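Local coordinates for protein thermospermine synthase (Medicago truncatula, PDB 6BQ6) that probably transfers an aminopropyl group from decarboxylated S-adenosylmethionine to spermidine, giving the tetraamine thermospermine and methylthioadenosine, at residues E89-P94 and I213-A218; G113-E118 and V177-L182; P94-H99 and R117-H122; K127-D132 and E173-I178. One frame throughout, in Å; residues are numbered along the deposited sequence.

Interaction 1: E89-P94 and I213-A218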
loop_
_atom_site.group_PDB
_atom_site.type_symbol
_atom_site.label_atom_id
_atom_site.label_comp_id
_atom_site.label_asym_id
_atom_site.label_seq_id
_atom_site.Cartn_x
_atom_site.Cartn_y
_atom_site.Cartn_z
ATOM N N GLU B 89 20.437 13.911 -19.774
ATOM C CA GLU B 89 20.658 15.042 -20.677
ATOM C C GLU B 89 20.722 16.369 -19.934
ATOM O O GLU B 89 21.592 17.187 -20.213
ATOM C CB GLU B 89 19.588 15.139 -21.740
ATOM C CG GLU B 89 19.713 14.099 -22.853
ATOM C CD GLU B 89 18.735 14.319 -23.986
ATOM O OE1 GLU B 89 18.121 15.419 -24.100
ATOM O OE2 GLU B 89 18.588 13.383 -24.816
ATOM N N CYS B 90 19.823 16.559 -18.963
ATOM C CA CYS B 90 19.854 17.782 -18.130
ATOM C C CYS B 90 21.107 17.897 -17.277
ATOM O O CYS B 90 21.639 19.006 -17.142
ATOM C CB CYS B 90 18.648 17.925 -17.236
ATOM S SG CYS B 90 17.130 18.293 -18.155
ATOM N N LEU B 91 21.578 16.784 -16.733
ATOM C CA LEU B 91 22.772 16.774 -15.895
ATOM C C LEU B 91 24.014 17.141 -16.696
ATOM O O LEU B 91 24.869 17.852 -16.211
ATOM C CB LEU B 91 23.016 15.419 -15.273
ATOM C CG LEU B 91 24.307 15.141 -14.442
ATOM C CD1 LEU B 91 24.350 16.080 -13.227
ATOM C CD2 LEU B 91 24.411 13.708 -14.059
ATOM N N VAL B 92 24.109 16.651 -17.930
ATOM C CA VAL B 92 25.346 16.708 -18.735
ATOM C C VAL B 92 25.436 17.841 -19.731
ATOM O O VAL B 92 26.417 18.598 -19.747
ATOM C CB VAL B 92 25.577 15.346 -19.453
ATOM C CG1 VAL B 92 26.682 15.442 -20.489
ATOM C CG2 VAL B 92 25.886 14.269 -18.400
ATOM N N HIS B 93 24.405 18.006 -20.563
ATOM C CA HIS B 93 24.591 18.870 -21.721
ATOM C C HIS B 93 24.761 20.343 -21.484
ATOM O O HIS B 93 25.642 20.951 -22.113
ATOM C CB HIS B 93 23.561 18.550 -22.787
ATOM C CG HIS B 93 23.646 17.146 -23.247
ATOM N ND1 HIS B 93 24.845 16.584 -23.628
ATOM C CD2 HIS B 93 22.733 16.157 -23.348
ATOM C CE1 HIS B 93 24.674 15.320 -23.920
ATOM N NE2 HIS B 93 23.404 15.029 -23.762
ATOM N N PRO B 94 23.968 20.933 -20.577
ATOM C CA PRO B 94 24.138 22.366 -20.341
ATOM C C PRO B 94 25.579 22.720 -19.940
ATOM O O PRO B 94 26.150 23.692 -20.482
ATOM C CB PRO B 94 23.145 22.635 -19.218
ATOM C CG PRO B 94 22.050 21.651 -19.459
ATOM C CD PRO B 94 22.775 20.395 -19.866
ATOM N N ILE B 213 33.753 24.211 -15.603
ATOM C CA ILE B 213 32.356 24.305 -15.168
ATOM C C ILE B 213 32.088 23.115 -14.267
ATOM O O ILE B 213 32.463 22.002 -14.606
ATOM C CB ILE B 213 31.374 24.330 -16.343
ATOM C CG1 ILE B 213 31.621 25.581 -17.221
ATOM C CG2 ILE B 213 29.934 24.321 -15.784
ATOM C CD1 ILE B 213 30.857 25.631 -18.516
ATOM N N PHE B 214 31.490 23.359 -13.107
ATOM C CA PHE B 214 31.005 22.313 -12.228
ATOM C C PHE B 214 29.471 22.221 -12.477
ATOM O O PHE B 214 28.787 23.260 -12.581
ATOM C CB PHE B 214 31.297 22.652 -10.774
ATOM C CG PHE B 214 30.755 21.645 -9.789
ATOM C CD1 PHE B 214 31.162 20.297 -9.818
ATOM C CD2 PHE B 214 29.779 22.035 -8.816
ATOM C CE1 PHE B 214 30.660 19.364 -8.916
ATOM C CE2 PHE B 214 29.275 21.083 -7.940
ATOM C CZ PHE B 214 29.714 19.757 -7.961
ATOM N N VAL B 215 28.959 21.004 -12.473
ATOM C CA VAL B 215 27.500 20.799 -12.409
ATOM C C VAL B 215 27.244 19.677 -11.401
ATOM O O VAL B 215 27.969 18.670 -11.368
ATOM C CB VAL B 215 26.856 20.492 -13.779
ATOM C CG1 VAL B 215 27.486 19.278 -14.441
ATOM C CG2 VAL B 215 25.338 20.331 -13.666
ATOM N N THR B 216 26.208 19.844 -10.592
ATOM C CA THR B 216 25.764 18.780 -9.725
ATOM C C THR B 216 24.262 18.595 -9.889
ATOM O O THR B 216 23.513 19.579 -9.954
ATOM C CB THR B 216 26.159 19.007 -8.229
ATOM O OG1 THR B 216 25.740 17.871 -7.464
ATOM C CG2 THR B 216 25.552 20.272 -7.666
ATOM N N GLN B 217 23.809 17.352 -9.757
ATOM C CA GLN B 217 22.433 17.109 -9.426
ATOM C C GLN B 217 22.155 17.745 -8.048
ATOM O O GLN B 217 23.022 17.817 -7.177
ATOM C CB GLN B 217 22.093 15.649 -9.494
ATOM C CG GLN B 217 22.458 14.803 -8.273
ATOM C CD GLN B 217 21.383 14.853 -7.206
ATOM O OE1 GLN B 217 20.227 15.144 -7.486
ATOM N NE2 GLN B 217 21.780 14.682 -5.967
ATOM N N ALA B 218 20.943 18.245 -7.876
ATOM C CA ALA B 218 20.644 19.058 -6.686
ATOM C C ALA B 218 19.280 18.752 -6.057
ATOM O O ALA B 218 18.706 19.604 -5.387
ATOM C CB ALA B 218 20.820 20.501 -7.035
#
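L91 on helix 84-98 faces Q217 on strand 212-220 with their CA atoms 6.5 Å apart, and the two short segments run nearly antiparallel, at 170°, with 8.4 Å between their axes. The contact is buried and mostly apolar. L91 carries most of it. Its CG stands anti to the backbone N (chi1 174°), and chi2 of 61° turns CD1 to the strand backbone. There CD1 lies 3.7 Å from the amide N of Q217. The same methyl rests 4.4 Å from CG2 of V215. V215 points its side chain at the helix and spreads both methyls under the carbonyl of L91. Its CG1 comes to 3.5 Å from L91 O, and CG2 sits almost as near. Q217 gives the helix little beyond its backbone and CB. Its amide end turns to the pocket of the bound thermospermine, where NE2 bonds to D184 and OE1 to W258 and G219. Around the contact, W260 of strand 256-264 touches L91 and L262 touches V215. On the side of helix 114-120, T115 also packs on L91, and backbone bonds join V215 to strand 175-181.

Interaction 2: G113-E118 and V177-L182. With TER (N-(3-amino-propyl)-N-(5-aminopropyl)-1,4-diaminobutane), chain F.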
loop_
_atom_site.group_PDB
_atom_site.type_symbol
_atom_site.label_atom_id
_atom_site.label_comp_id
_atom_site.label_asym_id
_atom_site.label_seq_id
_atom_site.Cartn_x
_atom_site.Cartn_y
_atom_site.Cartn_z
ATOM N N GLY B 113 26.380 4.404 -15.783
ATOM C CA GLY B 113 26.928 4.543 -17.103
ATOM C C GLY B 113 26.211 5.575 -17.948
ATOM O O GLY B 113 26.680 5.894 -19.035
ATOM N N SER B 114 25.052 6.070 -17.486
ATOM C CA SER B 114 24.264 6.974 -18.282
ATOM C C SER B 114 24.834 8.382 -18.409
ATOM O O SER B 114 24.723 9.043 -19.425
ATOM C CB SER B 114 22.818 7.003 -17.827
ATOM O OG SER B 114 22.256 5.724 -17.886
ATOM N N THR B 115 25.439 8.866 -17.326
ATOM C CA THR B 115 26.131 10.115 -17.359
ATOM C C THR B 115 27.296 10.044 -18.321
ATOM O O THR B 115 27.452 10.923 -19.136
ATOM C CB THR B 115 26.560 10.473 -15.943
ATOM O OG1 THR B 115 25.366 10.625 -15.168
ATOM C CG2 THR B 115 27.339 11.735 -15.896
ATOM N N ALA B 116 28.088 8.991 -18.195
ATOM C CA ALA B 116 29.187 8.751 -19.097
ATOM C C ALA B 116 28.674 8.700 -20.556
ATOM O O ALA B 116 29.261 9.309 -21.433
ATOM C CB ALA B 116 29.894 7.459 -18.753
ATOM N N ARG B 117 27.591 7.965 -20.770
ATOM C CA ARG B 117 27.012 7.831 -22.117
ATOM C C ARG B 117 26.740 9.211 -22.731
ATOM O O ARG B 117 27.117 9.500 -23.884
ATOM C CB ARG B 117 25.708 7.037 -22.045
ATOM C CG ARG B 117 25.021 6.911 -23.380
ATOM C CD ARG B 117 23.632 6.412 -23.165
ATOM N NE ARG B 117 22.755 7.425 -22.597
ATOM C CZ ARG B 117 21.879 7.233 -21.614
ATOM N NH1 ARG B 117 21.793 6.073 -20.970
ATOM N NH2 ARG B 117 21.058 8.247 -21.258
ATOM N N GLU B 118 26.056 10.083 -21.968
ATOM C CA GLU B 118 25.766 11.402 -22.513
ATOM C C GLU B 118 27.021 12.255 -22.765
ATOM O O GLU B 118 27.100 12.980 -23.726
ATOM C CB GLU B 118 24.770 12.151 -21.624
ATOM C CG GLU B 118 23.398 11.507 -21.572
ATOM C CD GLU B 118 22.739 11.373 -22.959
ATOM O OE1 GLU B 118 22.786 12.289 -23.784
ATOM O OE2 GLU B 118 22.140 10.304 -23.221
ATOM N N VAL B 177 35.258 19.955 -17.089
ATOM C CA VAL B 177 33.951 19.904 -16.401
ATOM C C VAL B 177 34.086 18.827 -15.331
ATOM O O VAL B 177 34.746 17.811 -15.553
ATOM C CB VAL B 177 32.772 19.563 -17.375
ATOM C CG1 VAL B 177 31.450 19.519 -16.647
ATOM C CG2 VAL B 177 32.655 20.573 -18.493
ATOM N N ILE B 178 33.499 19.073 -14.155
ATOM C CA ILE B 178 33.349 18.028 -13.133
ATOM C C ILE B 178 31.841 17.938 -12.873
ATOM O O ILE B 178 31.112 18.960 -12.732
ATOM C CB ILE B 178 34.119 18.378 -11.843
ATOM C CG1 ILE B 178 35.612 18.365 -12.145
ATOM C CG2 ILE B 178 33.829 17.358 -10.742
ATOM C CD1 ILE B 178 36.473 18.927 -11.039
ATOM N N VAL B 179 31.376 16.704 -12.821
ATOM C CA VAL B 179 29.955 16.373 -12.767
ATOM C C VAL B 179 29.666 15.666 -11.433
ATOM O O VAL B 179 30.244 14.598 -11.152
ATOM C CB VAL B 179 29.545 15.464 -13.918
ATOM C CG1 VAL B 179 28.032 15.115 -13.791
ATOM C CG2 VAL B 179 29.832 16.140 -15.269
ATOM N N GLY B 180 28.812 16.252 -10.604
ATOM C CA GLY B 180 28.319 15.611 -9.399
ATOM C C GLY B 180 27.078 14.798 -9.711
ATOM O O GLY B 180 26.014 15.370 -9.946
ATOM N N ASP B 181 27.213 13.477 -9.656
ATOM C CA ASP B 181 26.103 12.575 -9.848
ATOM C C ASP B 181 26.043 11.632 -8.638
ATOM O O ASP B 181 26.097 10.442 -8.775
ATOM C CB ASP B 181 26.278 11.829 -11.136
ATOM C CG ASP B 181 25.026 11.125 -11.599
ATOM O OD1 ASP B 181 23.957 11.312 -11.026
ATOM O OD2 ASP B 181 25.149 10.335 -12.544
ATOM N N LEU B 182 25.879 12.233 -7.458
ATOM C CA LEU B 182 25.848 11.532 -6.192
ATOM C C LEU B 182 24.467 11.553 -5.586
ATOM O O LEU B 182 23.582 12.318 -6.023
ATOM C CB LEU B 182 26.787 12.214 -5.196
ATOM C CG LEU B 182 28.210 12.340 -5.698
ATOM C CD1 LEU B 182 28.869 13.494 -4.940
ATOM C CD2 LEU B 182 28.981 11.059 -5.508
HETATM N N1 TER F . 24.433 7.133 -6.835
HETATM C C2 TER F . 24.247 7.553 -8.208
HETATM C C3 TER F . 23.636 8.949 -8.245
HETATM C C4 TER F . 22.206 8.994 -7.772
HETATM N N5 TER F . 21.605 10.272 -8.076
HETATM C C6 TER F . 20.362 10.336 -8.811
HETATM C C7 TER F . 19.496 11.490 -8.331
HETATM C C8 TER F . 18.048 11.197 -8.683
HETATM N N9 TER F . 17.366 10.435 -7.660
HETATM C C10 TER F . 15.992 10.069 -7.888
HETATM C C11 TER F . 15.159 9.915 -6.634
HETATM C C12 TER F . 13.690 9.867 -7.056
HETATM C C13 TER F . 12.763 9.373 -5.956
HETATM N N14 TER F . 13.156 9.892 -4.657
#
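T115 and D181 make the tight part of this contact, a single short hydrogen bond between side chains that meet from opposite directions. OG1 of T115 gives its proton to OD2 of D181 at 2.6 Å. The hydroxyl reaches the oxygen from above the carboxylate plane, 44° out of it. The T115 rotamer (chi1 -63°) splits its two branches: OG1 lies beside the backbone N and turns to D181, while CG2 lies anti to that N and turns to V179. This second touch is looser, with T115 CG2 at 4.0 Å from CG1 of V179 as the two side chains slide past each other in opposite directions.

D181 is the predicted proton acceptor of the reaction. Its other oxygen, OD1, bonds to Y87 and lies 3.9 Å from N5 of the bound thermospermine. T115 and Y87 therefore fix the carboxylate from two ends beside the ligand. On the far flank of the helix, R117 is partly exposed. It grips E118 side-on, with NE and NH2 both on OE2, each at 3.0 Å. E84 and N148 hold the same guanidinium.

G113 is the N-cap of helix 114-120, within a glycine-rich turn of probable Rossmann type. H88 and L91 of helix 84-98 cover T115, and strand 175-181 runs between strands 104-107 and 212-220.

Interaction 3: P94-H99 and R117-H122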
loop_
_atom_site.group_PDB
_atom_site.type_symbol
_atom_site.label_atom_id
_atom_site.label_comp_id
_atom_site.label_asym_id
_atom_site.label_seq_id
_atom_site.Cartn_x
_atom_site.Cartn_y
_atom_site.Cartn_z
ATOM N N PRO B 94 23.968 20.933 -20.577
ATOM C CA PRO B 94 24.138 22.366 -20.341
ATOM C C PRO B 94 25.579 22.720 -19.940
ATOM O O PRO B 94 26.150 23.692 -20.482
ATOM C CB PRO B 94 23.145 22.635 -19.218
ATOM C CG PRO B 94 22.050 21.651 -19.459
ATOM C CD PRO B 94 22.775 20.395 -19.866
ATOM N N ALA B 95 26.167 21.968 -19.008
ATOM C CA ALA B 95 27.558 22.234 -18.632
ATOM C C ALA B 95 28.496 22.190 -19.800
ATOM O O ALA B 95 29.252 23.138 -20.059
ATOM C CB ALA B 95 28.016 21.287 -17.546
ATOM N N LEU B 96 28.454 21.114 -20.570
ATOM C CA LEU B 96 29.456 20.971 -21.654
ATOM C C LEU B 96 29.217 22.002 -22.759
ATOM O O LEU B 96 30.156 22.549 -23.351
ATOM C CB LEU B 96 29.494 19.590 -22.228
ATOM C CG LEU B 96 30.439 18.621 -21.491
ATOM C CD1 LEU B 96 29.988 18.310 -20.071
ATOM C CD2 LEU B 96 30.623 17.366 -22.309
ATOM N N LEU B 97 27.948 22.311 -23.024
ATOM C CA LEU B 97 27.651 23.277 -24.047
ATOM C C LEU B 97 28.063 24.708 -23.700
ATOM O O LEU B 97 28.330 25.487 -24.589
ATOM C CB LEU B 97 26.148 23.232 -24.417
ATOM C CG LEU B 97 25.688 21.940 -25.071
ATOM C CD1 LEU B 97 24.178 21.829 -25.068
ATOM C CD2 LEU B 97 26.230 21.832 -26.508
ATOM N N HIS B 98 28.081 25.069 -22.432
ATOM C CA HIS B 98 28.491 26.366 -22.021
ATOM C C HIS B 98 30.000 26.484 -22.033
ATOM O O HIS B 98 30.501 27.618 -22.015
ATOM C CB HIS B 98 27.952 26.714 -20.653
ATOM C CG HIS B 98 26.508 27.173 -20.654
ATOM N ND1 HIS B 98 25.453 26.309 -20.708
ATOM C CD2 HIS B 98 25.970 28.418 -20.641
ATOM C CE1 HIS B 98 24.317 26.988 -20.723
ATOM N NE2 HIS B 98 24.600 28.274 -20.656
ATOM N N HIS B 99 30.687 25.346 -22.078
ATOM C CA HIS B 99 32.138 25.328 -22.143
ATOM C C HIS B 99 32.615 25.554 -23.578
ATOM O O HIS B 99 31.986 25.078 -24.538
ATOM C CB HIS B 99 32.637 23.982 -21.653
ATOM C CG HIS B 99 34.065 24.030 -21.251
ATOM N ND1 HIS B 99 35.078 23.956 -22.175
ATOM C CD2 HIS B 99 34.653 24.224 -20.048
ATOM C CE1 HIS B 99 36.240 24.083 -21.561
ATOM N NE2 HIS B 99 36.016 24.263 -20.268
ATOM N N ARG B 117 27.591 7.965 -20.770
ATOM C CA ARG B 117 27.012 7.831 -22.117
ATOM C C ARG B 117 26.740 9.211 -22.731
ATOM O O ARG B 117 27.117 9.500 -23.884
ATOM C CB ARG B 117 25.708 7.037 -22.045
ATOM C CG ARG B 117 25.021 6.911 -23.380
ATOM C CD ARG B 117 23.632 6.412 -23.165
ATOM N NE ARG B 117 22.755 7.425 -22.597
ATOM C CZ ARG B 117 21.879 7.233 -21.614
ATOM N NH1 ARG B 117 21.793 6.073 -20.970
ATOM N NH2 ARG B 117 21.058 8.247 -21.258
ATOM N N GLU B 118 26.056 10.083 -21.968
ATOM C CA GLU B 118 25.766 11.402 -22.513
ATOM C C GLU B 118 27.021 12.255 -22.765
ATOM O O GLU B 118 27.100 12.980 -23.726
ATOM C CB GLU B 118 24.770 12.151 -21.624
ATOM C CG GLU B 118 23.398 11.507 -21.572
ATOM C CD GLU B 118 22.739 11.373 -22.959
ATOM O OE1 GLU B 118 22.786 12.289 -23.784
ATOM O OE2 GLU B 118 22.140 10.304 -23.221
ATOM N N LEU B 119 27.981 12.224 -21.837
ATOM C CA LEU B 119 29.258 12.899 -22.027
ATOM C C LEU B 119 29.984 12.448 -23.290
ATOM O O LEU B 119 30.504 13.273 -24.018
ATOM C CB LEU B 119 30.184 12.659 -20.856
ATOM C CG LEU B 119 29.779 13.397 -19.562
ATOM C CD1 LEU B 119 30.332 12.743 -18.306
ATOM C CD2 LEU B 119 30.137 14.858 -19.627
ATOM N N LEU B 120 29.953 11.155 -23.538
ATOM C CA LEU B 120 30.663 10.574 -24.707
ATOM C C LEU B 120 30.006 10.883 -26.055
ATOM O O LEU B 120 30.589 10.660 -27.099
ATOM C CB LEU B 120 30.794 9.063 -24.508
ATOM C CG LEU B 120 31.777 8.724 -23.355
ATOM C CD1 LEU B 120 31.558 7.285 -22.938
ATOM C CD2 LEU B 120 33.260 8.905 -23.674
ATOM N N ARG B 121 28.778 11.384 -26.047
ATOM C CA ARG B 121 28.162 11.945 -27.244
ATOM C C ARG B 121 28.832 13.208 -27.735
ATOM O O ARG B 121 28.617 13.584 -28.865
ATOM C CB ARG B 121 26.659 12.182 -27.048
ATOM C CG ARG B 121 25.902 10.878 -26.816
ATOM C CD ARG B 121 24.410 11.108 -26.550
ATOM N NE ARG B 121 23.771 11.836 -27.640
ATOM C CZ ARG B 121 22.755 12.697 -27.525
ATOM N NH1 ARG B 121 22.231 13.017 -26.364
ATOM N NH2 ARG B 121 22.297 13.288 -28.597
ATOM N N HIS B 122 29.595 13.898 -26.884
ATOM C CA HIS B 122 30.289 15.098 -27.282
ATOM C C HIS B 122 31.554 14.785 -28.024
ATOM O O HIS B 122 32.462 14.191 -27.476
ATOM C CB HIS B 122 30.573 15.936 -26.050
ATOM C CG HIS B 122 29.362 16.645 -25.546
ATOM N ND1 HIS B 122 29.192 18.000 -25.703
ATOM C CD2 HIS B 122 28.285 16.198 -24.851
ATOM C CE1 HIS B 122 28.043 18.365 -25.154
ATOM N NE2 HIS B 122 27.472 17.289 -24.642
#
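L96 and H122 make the main contact, a CH-pi interaction between helix 84-98 and the turn that follows helix 114-120. CD2 of L96 sits 3.6 Å from the centroid of the H122 ring, only 12° off the ring normal. CB of the same leucine covers that face, 3.5 Å from CE1 of H122. H122 sets CG anti to its carbonyl carbon (chi1 -76°), which brings the ring to L96. L97 adds its CD2 at 4.1 Å from H122 CE1, crossing the histidine side chain at about a right angle.

The second kind is leucine on leucine. CD1 of L96 meets CD2 of L119 at 3.5 Å, closer than usual for two carbons, the side chains again crossing at about a right angle.

Polar bonds stay within each segment or go outside the pair. ND1 of H98 returns to the carbonyl O of P94 at 2.7 Å, and the H98 amide reaches that oxygen from the opposite face of its plane. R121 binds E118 through NH1, which uses the syn lone pair of OE1 at 2.7 Å. With R117 this makes a salt-bridge network, and H93 also bonds to OE1.

NE2 of H122 bonds to ND1 of H93. That bond and the leucine over one face probably limit the ring's rotation, and helix 84-98 meets helix 114-120 and the turn after it through a mainly apolar seam.

Interaction 4: K127-D132 and E173-I178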
loop_
_atom_site.group_PDB
_atom_site.type_symbol
_atom_site.label_atom_id
_atom_site.label_comp_id
_atom_site.label_asym_id
_atom_site.label_seq_id
_atom_site.Cartn_x
_atom_site.Cartn_y
_atom_site.Cartn_z
ATOM N N LYS B 127 38.596 12.394 -22.768
ATOM C CA LYS B 127 38.656 11.510 -21.598
ATOM C C LYS B 127 37.528 11.797 -20.656
ATOM O O LYS B 127 37.220 12.974 -20.372
ATOM C CB LYS B 127 39.949 11.669 -20.848
ATOM C CG LYS B 127 40.154 10.610 -19.768
ATOM C CD LYS B 127 41.582 10.608 -19.247
ATOM C CE LYS B 127 41.701 11.495 -18.015
ATOM N NZ LYS B 127 42.843 11.105 -17.169
ATOM N N VAL B 128 36.925 10.738 -20.173
ATOM C CA VAL B 128 35.939 10.768 -19.050
ATOM C C VAL B 128 36.424 9.810 -17.955
ATOM O O VAL B 128 36.753 8.638 -18.198
ATOM C CB VAL B 128 34.537 10.322 -19.480
ATOM C CG1 VAL B 128 33.566 10.275 -18.300
ATOM C CG2 VAL B 128 33.955 11.170 -20.609
ATOM N N VAL B 129 36.523 10.323 -16.750
ATOM C CA VAL B 129 36.788 9.517 -15.585
ATOM C C VAL B 129 35.533 9.400 -14.764
ATOM O O VAL B 129 34.990 10.439 -14.392
ATOM C CB VAL B 129 37.883 10.158 -14.699
ATOM C CG1 VAL B 129 38.161 9.272 -13.483
ATOM C CG2 VAL B 129 39.150 10.360 -15.474
ATOM N N MET B 130 35.095 8.176 -14.457
ATOM C CA MET B 130 33.909 7.908 -13.646
ATOM C C MET B 130 34.440 7.401 -12.332
ATOM O O MET B 130 35.093 6.344 -12.317
ATOM C CB MET B 130 32.997 6.870 -14.262
ATOM C CG MET B 130 31.728 6.560 -13.453
ATOM S SD MET B 130 31.049 4.906 -13.796
ATOM C CE MET B 130 30.987 5.037 -15.556
ATOM N N CYS B 131 34.225 8.181 -11.267
ATOM C CA CYS B 131 34.720 7.840 -9.952
ATOM C C CYS B 131 33.585 7.538 -8.944
ATOM O O CYS B 131 32.911 8.443 -8.462
ATOM C CB CYS B 131 35.660 8.928 -9.454
ATOM S SG CYS B 131 36.422 8.578 -7.842
ATOM N N ASP B 132 33.356 6.246 -8.703
ATOM C CA ASP B 132 32.206 5.761 -7.918
ATOM C C ASP B 132 32.753 4.898 -6.827
ATOM O O ASP B 132 33.725 4.191 -7.036
ATOM C CB ASP B 132 31.213 4.967 -8.794
ATOM C CG ASP B 132 29.827 4.782 -8.132
ATOM O OD1 ASP B 132 29.651 4.007 -7.136
ATOM O OD2 ASP B 132 28.871 5.443 -8.603
ATOM N N GLU B 173 45.815 16.267 -11.833
ATOM C CA GLU B 173 45.071 16.439 -13.067
ATOM C C GLU B 173 43.848 17.337 -12.835
ATOM O O GLU B 173 43.169 17.219 -11.818
ATOM C CB GLU B 173 44.590 15.122 -13.637
ATOM C CG GLU B 173 43.776 15.361 -14.919
ATOM C CD GLU B 173 43.787 14.222 -15.929
ATOM O OE1 GLU B 173 44.514 13.230 -15.702
ATOM O OE2 GLU B 173 43.045 14.350 -16.955
ATOM N N LYS B 174 43.617 18.216 -13.794
ATOM C CA LYS B 174 42.498 19.127 -13.758
ATOM C C LYS B 174 41.567 18.805 -14.906
ATOM O O LYS B 174 41.936 18.149 -15.871
ATOM C CB LYS B 174 42.971 20.563 -13.831
ATOM C CG LYS B 174 43.990 20.937 -12.731
ATOM C CD LYS B 174 44.090 22.452 -12.631
ATOM C CE LYS B 174 45.073 22.869 -11.567
ATOM N NZ LYS B 174 46.408 22.816 -12.155
ATOM N N TYR B 175 40.333 19.292 -14.799
ATOM C CA TYR B 175 39.287 18.915 -15.724
ATOM C C TYR B 175 38.542 20.136 -16.210
ATOM O O TYR B 175 38.350 21.130 -15.451
ATOM C CB TYR B 175 38.265 17.994 -14.977
ATOM C CG TYR B 175 38.916 16.719 -14.585
ATOM C CD1 TYR B 175 39.026 15.689 -15.499
ATOM C CD2 TYR B 175 39.493 16.565 -13.334
ATOM C CE1 TYR B 175 39.650 14.497 -15.176
ATOM C CE2 TYR B 175 40.161 15.387 -13.020
ATOM C CZ TYR B 175 40.222 14.373 -13.946
ATOM O OH TYR B 175 40.874 13.204 -13.595
ATOM N N ASP B 176 38.053 20.050 -17.455
ATOM C CA ASP B 176 37.184 21.086 -18.017
ATOM C C ASP B 176 35.812 21.125 -17.393
ATOM O O ASP B 176 35.255 22.202 -17.183
ATOM C CB ASP B 176 37.076 20.895 -19.536
ATOM C CG ASP B 176 38.432 21.027 -20.223
ATOM O OD1 ASP B 176 39.090 22.057 -19.995
ATOM O OD2 ASP B 176 38.805 20.115 -20.984
ATOM N N VAL B 177 35.258 19.955 -17.089
ATOM C CA VAL B 177 33.951 19.904 -16.401
ATOM C C VAL B 177 34.086 18.827 -15.331
ATOM O O VAL B 177 34.746 17.811 -15.553
ATOM C CB VAL B 177 32.772 19.563 -17.375
ATOM C CG1 VAL B 177 31.450 19.519 -16.647
ATOM C CG2 VAL B 177 32.655 20.573 -18.493
ATOM N N ILE B 178 33.499 19.073 -14.155
ATOM C CA ILE B 178 33.349 18.028 -13.133
ATOM C C ILE B 178 31.841 17.938 -12.873
ATOM O O ILE B 178 31.112 18.960 -12.732
ATOM C CB ILE B 178 34.119 18.378 -11.843
ATOM C CG1 ILE B 178 35.612 18.365 -12.145
ATOM C CG2 ILE B 178 33.829 17.358 -10.742
ATOM C CD1 ILE B 178 36.473 18.927 -11.039
#
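The contact lies on the central sheet of the Rossmann-like domain, between strand 127-132 and the entry to strand 175-181. Strand 104-107 runs between these two, so side chains must reach across it. K127 and E173 do so from opposite directions. NZ of K127 forms a salt bridge with E173 OE1 at 3.1 Å. It meets that oxygen on the syn side, 29° out of the carboxylate plane. A weak second bond runs from NZ to E173 OE2 at 3.3 Å. The lysine chain leaves with CG anti to the backbone N (chi1 -170°) and bends at chi3 (93°), while the glutamate reaches out extended.

Deeper in, the touch is lighter: CG2 of V129 meets the phenol end of Y175 in van der Waals contact, 3.8 Å from OH and 4.2 Å from CE1. The side chains cross at about a right angle, and the ring also meets that of F106 on the strand between.

Toward the C-terminal end of strand 127-132 stands D132, which binds adenosine in another structure of this protein. An acidic residue near the C-terminal end of the second parallel strand is typical of nucleoside sites in Rossmann folds.

From the N terminus, helix 84-98 comes first and serves interactions 1 and 3. Interaction 3 closes the shortest loop, through strand 104-107. Interaction 2 starts before interaction 3 has closed, so the two overlap at R117 and E118; it closes on strand 175-181. Interaction 4 opens later, on strand 127-132, and closes on the same strand, sharing V177 and I178, so it lies within the span of interaction 2. Interaction 1 ends last, on strand 212-220, and encloses the other three. Interactions 1 and 2 tie helices to the sheet, interaction 3 ties helix 84-98 to helix 114-120 and the turn after it, and interaction 4 ties strand to strand. H93 links interaction 1 to E118 and H122.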